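Local coordinates for protein 3-oxoadipate enol-lactonase (Burkholderia xenovorans, PDB 2XUA) that probably hydrolyses the enol-lactone of 3-oxoadipate in catechol breakdown, and belongs to the alpha/beta hydrolase fold, at residues Ile29-Ser34 and Ser40-Gln45; Arg57-Thr60 and His65-Ala68; Ala110-Asp115 and Arg199-Gly204. All coordinates share one frame; numbering follows the deposited sequence.

Contact 1 of 3, residues Ile29-Ser34 and Ser40-Gln45; sequences IVLSNS and SMWAPQ
Leu31 and Trp42 meet at the start of a beta-alpha-beta unit of the alpha/beta hydrolase fold, where strand 28-32 leads into helix 43-52 through a short loop and a 3-10 segment holding Met41 and Trp42. Apolar contacts dominate. Leu31 lies over one face of the indole: its CB sits 3.7 Å from the centroid of the five-membered ring, only 10° off the ring normal, a CH-pi contact, while CD1 comes 3.7 Å from Trp42 CG. With CG of Leu31 beside the backbone N (chi1 -64°), the CD1 branch lies against CB and CG of Trp42. The opposite face is covered by CE of Met41, a selenomethionine, 3.9 Å above the plane and over its centre. A wide flat indole suits this place, filling the space between strand and helix with carbon on both faces.

At the ring's edge lies the carbonyl oxygen of Ser32, 3.4 Å from Trp42 CZ2.

Beyond the strand the chain reaches the ligand pocket, where Ser34 touches the bound laevulinic acid. The long, bent side chain of Met41 lies against this loop, bringing its SE to 3.6 Å from the backbone N of Ser34.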
# COMPACT_ATOMS: atom_id res chain seq x y z
N ILE B 29 8.35 -8.89 -17.20
CA ILE B 29 8.07 -9.83 -16.09
C ILE B 29 6.71 -9.47 -15.51
O ILE B 29 6.41 -8.26 -15.35
CB ILE B 29 9.20 -9.94 -15.05
CG1 ILE B 29 8.88 -11.04 -14.03
CG2 ILE B 29 9.47 -8.57 -14.40
CD1 ILE B 29 9.96 -11.13 -12.91
N VAL B 30 5.87 -10.49 -15.26
CA VAL B 30 4.55 -10.25 -14.64
C VAL B 30 4.65 -10.88 -13.27
O VAL B 30 5.16 -11.97 -13.13
CB VAL B 30 3.43 -10.99 -15.42
CG1 VAL B 30 2.05 -10.92 -14.68
CG2 VAL B 30 3.33 -10.43 -16.86
N LEU B 31 4.20 -10.16 -12.24
CA LEU B 31 4.28 -10.71 -10.87
C LEU B 31 2.84 -11.06 -10.51
O LEU B 31 1.94 -10.28 -10.84
CB LEU B 31 4.80 -9.59 -9.95
CG LEU B 31 6.22 -9.14 -10.32
CD1 LEU B 31 6.81 -8.09 -9.29
CD2 LEU B 31 7.15 -10.37 -10.43
N SER B 32 2.60 -12.12 -9.73
CA SER B 32 1.24 -12.41 -9.33
C SER B 32 1.14 -12.70 -7.85
O SER B 32 1.98 -13.40 -7.30
CB SER B 32 0.71 -13.58 -10.20
OG SER B 32 -0.68 -13.74 -9.91
N ASN B 33 0.19 -12.05 -7.17
CA ASN B 33 0.19 -11.87 -5.72
C ASN B 33 -0.40 -13.12 -4.98
O ASN B 33 -1.05 -14.00 -5.56
CB ASN B 33 -0.75 -10.73 -5.29
CG ASN B 33 -0.51 -9.41 -6.02
OD1 ASN B 33 -1.38 -8.53 -6.04
ND2 ASN B 33 0.62 -9.27 -6.65
N SER B 34 -0.15 -13.15 -3.69
CA SER B 34 -0.78 -14.13 -2.77
C SER B 34 -2.21 -13.75 -2.45
O SER B 34 -2.59 -12.54 -2.45
CB SER B 34 0.01 -14.07 -1.44
OG SER B 34 -0.28 -15.27 -0.68
N SER B 40 1.20 -4.07 -3.73
CA SER B 40 2.25 -3.49 -2.87
C SER B 40 3.15 -4.55 -2.28
O SER B 40 4.30 -4.25 -1.84
CB SER B 40 1.63 -2.62 -1.74
OG SER B 40 0.92 -3.40 -0.75
N MSE B 41 2.67 -5.80 -2.24
CA MSE B 41 3.51 -6.86 -1.62
C MSE B 41 4.82 -7.09 -2.38
O MSE B 41 5.77 -7.56 -1.80
CB MSE B 41 2.74 -8.17 -1.50
CG MSE B 41 2.44 -8.78 -2.87
SE MSE B 41 2.21 -10.68 -2.64
CE MSE B 41 4.04 -11.25 -2.34
N TRP B 42 4.91 -6.68 -3.66
CA TRP B 42 6.11 -6.89 -4.44
C TRP B 42 7.02 -5.65 -4.41
O TRP B 42 8.00 -5.60 -5.11
CB TRP B 42 5.71 -7.13 -5.91
CG TRP B 42 5.03 -8.45 -6.10
CD1 TRP B 42 3.74 -8.66 -6.46
CD2 TRP B 42 5.65 -9.75 -5.99
NE1 TRP B 42 3.49 -10.02 -6.53
CE2 TRP B 42 4.64 -10.71 -6.26
CE3 TRP B 42 6.93 -10.18 -5.63
CZ2 TRP B 42 4.88 -12.10 -6.22
CZ3 TRP B 42 7.19 -11.56 -5.61
CH2 TRP B 42 6.14 -12.52 -5.89
N ALA B 43 6.64 -4.62 -3.67
CA ALA B 43 7.45 -3.42 -3.69
C ALA B 43 8.96 -3.68 -3.44
O ALA B 43 9.81 -3.06 -4.10
CB ALA B 43 6.84 -2.34 -2.66
N PRO B 44 9.33 -4.64 -2.53
CA PRO B 44 10.83 -4.79 -2.36
C PRO B 44 11.57 -5.31 -3.59
O PRO B 44 12.78 -5.12 -3.70
CB PRO B 44 10.96 -5.79 -1.17
CG PRO B 44 9.63 -5.57 -0.36
CD PRO B 44 8.62 -5.50 -1.59
N GLN B 45 10.85 -5.96 -4.50
CA GLN B 45 11.48 -6.45 -5.71
C GLN B 45 11.53 -5.45 -6.91
O GLN B 45 12.20 -5.72 -7.93
CB GLN B 45 10.77 -7.73 -6.17
CG GLN B 45 11.19 -9.00 -5.38
CD GLN B 45 10.73 -8.96 -3.92
OE1 GLN B 45 11.52 -9.21 -2.97
NE2 GLN B 45 9.46 -8.63 -3.73

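Contact 2 of 3, residues Arg57-Thr60 and His65-Ala68; sequences RYDT and HSEA
Asp59 meets His65 and Ser66 just past the end of strand 54-58 in the alpha/beta hydrolase fold, where the loop leading to helix 75-88 doubles back on the strand's exit. Two hydrogen bonds pin the loop. The backbone N of His65 donates to Asp59 OD2 over 2.8 Å, nearly straight at 163°; it arrives on the anti side of the carboxylate oxygen, 25° out of the carboxylate plane. Asp59 can reach it because CG stands beside its own backbone N (chi1 -75°), directing the acid into the loop. Its other oxygen, OD1, accepts from the backbone N of Leu39, so this buried carboxylate ties together two loops through their peptide N-H groups, a task for which a short acid with two acceptor atoms is well suited.

The second bond runs in the same sense, but to the main chain: Ser66 OG donates to Asp59 O, a short 2.5 Å, with the donor tilted out of the carbonyl plane. The same hydroxyl is also hydrogen-bonded to the backbone N of His15 on strand 12-19, so a small side chain that can both give and accept links the loop to two neighbouring chain segments.

The imidazole of His65 lies at the dimer interface, stacked on His65 of the second subunit, and its ND1 makes a weak hydrogen bond with Tyr6 OH of that subunit. Back within the loop, Asp59 CB lies 3.1 Å from Ser66 OG.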
# COMPACT_ATOMS: atom_id res chain seq x y z
N ARG B 57 2.65 -5.47 -12.51
CA ARG B 57 1.96 -5.99 -11.32
C ARG B 57 0.48 -5.74 -11.47
O ARG B 57 0.07 -4.80 -12.20
CB ARG B 57 2.44 -5.24 -10.07
CG ARG B 57 3.84 -5.64 -9.67
CD ARG B 57 4.21 -4.79 -8.42
NE ARG B 57 4.61 -3.44 -8.85
CZ ARG B 57 4.65 -2.35 -8.05
NH1 ARG B 57 4.25 -2.40 -6.79
NH2 ARG B 57 5.11 -1.18 -8.49
N TYR B 58 -0.34 -6.50 -10.74
CA TYR B 58 -1.76 -6.28 -10.83
C TYR B 58 -2.41 -6.79 -9.55
O TYR B 58 -1.82 -7.57 -8.80
CB TYR B 58 -2.33 -6.98 -12.11
CG TYR B 58 -2.36 -8.48 -12.01
CD1 TYR B 58 -3.56 -9.16 -11.73
CD2 TYR B 58 -1.22 -9.23 -12.22
CE1 TYR B 58 -3.58 -10.58 -11.60
CE2 TYR B 58 -1.22 -10.63 -12.10
CZ TYR B 58 -2.40 -11.28 -11.77
OH TYR B 58 -2.40 -12.64 -11.67
N ASP B 59 -3.61 -6.30 -9.28
CA ASP B 59 -4.43 -6.82 -8.19
C ASP B 59 -5.28 -7.95 -8.76
O ASP B 59 -6.12 -7.74 -9.65
CB ASP B 59 -5.28 -5.72 -7.58
CG ASP B 59 -4.45 -4.78 -6.68
OD1 ASP B 59 -3.32 -5.12 -6.38
OD2 ASP B 59 -4.90 -3.71 -6.24
N THR B 60 -5.05 -9.14 -8.22
CA THR B 60 -5.86 -10.31 -8.64
C THR B 60 -7.35 -9.99 -8.45
O THR B 60 -7.72 -9.23 -7.57
CB THR B 60 -5.44 -11.50 -7.75
OG1 THR B 60 -4.03 -11.76 -7.92
CG2 THR B 60 -6.24 -12.81 -8.13
N HIS B 65 -7.52 -3.05 -5.57
CA HIS B 65 -8.39 -2.09 -6.21
C HIS B 65 -9.03 -2.66 -7.44
O HIS B 65 -9.58 -1.91 -8.26
CB HIS B 65 -7.60 -0.82 -6.50
CG HIS B 65 -7.29 -0.09 -5.24
ND1 HIS B 65 -8.18 0.80 -4.68
CD2 HIS B 65 -6.26 -0.21 -4.37
CE1 HIS B 65 -7.69 1.23 -3.52
NE2 HIS B 65 -6.53 0.63 -3.31
N SER B 66 -8.97 -3.96 -7.57
CA SER B 66 -9.57 -4.60 -8.72
C SER B 66 -11.04 -4.89 -8.37
O SER B 66 -11.42 -4.84 -7.17
CB SER B 66 -8.86 -5.91 -9.08
OG SER B 66 -7.55 -5.67 -9.65
N GLU B 67 -11.82 -5.27 -9.37
CA GLU B 67 -13.20 -5.65 -9.12
C GLU B 67 -13.22 -6.96 -8.38
O GLU B 67 -12.33 -7.79 -8.55
CB GLU B 67 -13.89 -5.81 -10.47
CG GLU B 67 -15.38 -6.21 -10.42
CD GLU B 67 -15.89 -6.60 -11.82
OE1 GLU B 67 -16.08 -5.71 -12.67
OE2 GLU B 67 -16.03 -7.80 -12.09
N ALA B 68 -14.23 -7.16 -7.54
CA ALA B 68 -14.53 -8.51 -7.06
C ALA B 68 -15.81 -9.07 -7.73
O ALA B 68 -16.87 -9.00 -7.15
CB ALA B 68 -14.68 -8.52 -5.57

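Contact 3 of 3, residues Ala110-Asp115 and Arg199-Gly204; sequences AARHAD and RPEAPG
Arg112 grips Glu201 side-on in a two-pronged salt bridge. NE donates to Glu201 OE1 over 2.7 Å at 167°, and NH2 donates to Glu201 OE2 over 2.6 Å. Each oxygen uses its syn lone pair, and the guanidinium and carboxylate planes are only 9° apart, so the pairing fixes the rotation of both groups. The Arg112 chain, extended from CG to NE (chi3 180°), reaches outward and back beside the last helical turn, and two long, oppositely charged side chains meet across the gap between helix end and loop. NH1 forms a salt bridge with Glu76, and two acids would be expected to stabilise the arginine's charge.

Two waters bridge helix-end carbonyls to Gly204 O, one 2.8 Å from Ala110 O, the other 2.9 Å from Ala111 O and weakly bonded to Gly204 O. Ala111 CB rests 3.8 Å from Glu201 O, and its small methyl, with no side chain on Gly204, lets CA of Ala111 and CA of Gly204 approach to 6.0 Å.

Within the alpha/beta hydrolase fold, this joins helix 101-112, which follows the probable nucleophile elbow, to the loop between helix 183-195 and strand 209-214, with helix 222-231 beside Ala202 and Pro203.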
# COMPACT_ATOMS: atom_id res chain seq x y z
N ALA B 110 2.33 -21.60 -17.27
CA ALA B 110 3.43 -22.29 -17.90
C ALA B 110 3.05 -23.62 -18.58
O ALA B 110 3.73 -24.00 -19.52
CB ALA B 110 4.60 -22.52 -16.94
N ALA B 111 2.02 -24.30 -18.05
CA ALA B 111 1.55 -25.59 -18.56
C ALA B 111 0.65 -25.44 -19.79
O ALA B 111 0.77 -26.18 -20.76
CB ALA B 111 0.78 -26.34 -17.43
N ARG B 112 -0.28 -24.51 -19.69
CA ARG B 112 -1.32 -24.36 -20.67
C ARG B 112 -0.97 -23.19 -21.62
O ARG B 112 -1.64 -23.03 -22.62
CB ARG B 112 -2.67 -24.10 -20.00
CG ARG B 112 -3.09 -25.11 -18.90
CD ARG B 112 -4.25 -24.58 -18.12
NE ARG B 112 -4.65 -25.52 -17.09
CZ ARG B 112 -5.74 -25.45 -16.34
NH1 ARG B 112 -6.62 -24.46 -16.46
NH2 ARG B 112 -5.97 -26.41 -15.45
N HIS B 113 0.05 -22.38 -21.31
CA HIS B 113 0.45 -21.24 -22.21
C HIS B 113 1.95 -21.03 -22.34
O HIS B 113 2.44 -19.88 -22.23
CB HIS B 113 -0.27 -19.94 -21.82
CG HIS B 113 -1.77 -20.07 -21.72
ND1 HIS B 113 -2.41 -20.48 -20.57
CD2 HIS B 113 -2.75 -19.82 -22.62
CE1 HIS B 113 -3.72 -20.48 -20.77
NE2 HIS B 113 -3.95 -20.06 -22.01
N ALA B 114 2.70 -22.10 -22.58
CA ALA B 114 4.15 -22.02 -22.70
C ALA B 114 4.62 -20.93 -23.68
O ALA B 114 5.70 -20.34 -23.51
CB ALA B 114 4.69 -23.33 -23.11
N ASP B 115 3.83 -20.68 -24.72
CA ASP B 115 4.27 -19.70 -25.76
C ASP B 115 4.14 -18.23 -25.28
O ASP B 115 4.85 -17.36 -25.78
CB ASP B 115 3.43 -19.85 -27.04
CG ASP B 115 1.96 -19.71 -26.77
OD1 ASP B 115 1.58 -19.80 -25.59
OD2 ASP B 115 1.19 -19.49 -27.72
N ARG B 199 -1.29 -30.77 -10.17
CA ARG B 199 -0.30 -31.80 -10.10
C ARG B 199 -0.20 -32.65 -11.39
O ARG B 199 0.89 -32.97 -11.79
CB ARG B 199 -0.53 -32.70 -8.87
CG ARG B 199 0.08 -32.14 -7.57
CD ARG B 199 -0.23 -33.08 -6.40
NE ARG B 199 -1.65 -33.01 -6.13
CZ ARG B 199 -2.31 -33.85 -5.34
NH1 ARG B 199 -1.69 -34.86 -4.74
NH2 ARG B 199 -3.62 -33.69 -5.16
N PRO B 200 -1.32 -33.04 -12.02
CA PRO B 200 -1.08 -33.86 -13.26
C PRO B 200 -0.46 -33.05 -14.41
O PRO B 200 0.29 -33.60 -15.22
CB PRO B 200 -2.50 -34.32 -13.66
CG PRO B 200 -3.31 -34.26 -12.40
CD PRO B 200 -2.75 -32.96 -11.70
N GLU B 201 -0.72 -31.73 -14.43
CA GLU B 201 -0.23 -30.83 -15.48
C GLU B 201 1.22 -30.36 -15.35
O GLU B 201 1.81 -29.86 -16.31
CB GLU B 201 -1.13 -29.57 -15.55
CG GLU B 201 -2.51 -29.79 -16.14
CD GLU B 201 -3.31 -28.51 -16.27
OE1 GLU B 201 -2.88 -27.60 -17.03
OE2 GLU B 201 -4.40 -28.44 -15.62
N ALA B 202 1.80 -30.45 -14.15
CA ALA B 202 3.12 -29.86 -13.93
C ALA B 202 4.18 -30.59 -14.72
O ALA B 202 5.04 -29.95 -15.32
CB ALA B 202 3.48 -29.84 -12.47
N PRO B 203 4.16 -31.95 -14.72
CA PRO B 203 5.19 -32.59 -15.52
C PRO B 203 5.22 -32.18 -16.97
O PRO B 203 6.21 -32.40 -17.61
CB PRO B 203 4.83 -34.08 -15.39
CG PRO B 203 4.41 -34.17 -14.02
CD PRO B 203 3.52 -32.94 -13.82
N GLY B 204 4.15 -31.54 -17.45
CA GLY B 204 4.02 -31.06 -18.84
C GLY B 204 4.65 -29.71 -19.21
O GLY B 204 4.62 -29.31 -20.39
O HOH W 1 4.40 -26.23 -21.11
O HOH W 2 2.14 -28.67 -20.49

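Contacts 1 and 2 are neighbours, their centres 12 Å apart, and join through adjacent strands 28-32 and 54-58: Ser32 OG lies 2.7 Å from Tyr58 OH, a probable hydrogen bond, and Trp42 CB packs 3.7 Å from Arg57 CD. Both also touch the second subunit. Contact 1 is the one at the ligand, since the Ser34 side chain is about 3 Å from laevulinic acid and touches Ser100, the probable nucleophile of a Ser-His-Asp triad. In contact 2, the Thr60 side chain is about 10 Å from that ligand. Contact 3 is remote at the surface, its centre 22 Å and 24 Å from the centres of contacts 1 and 2.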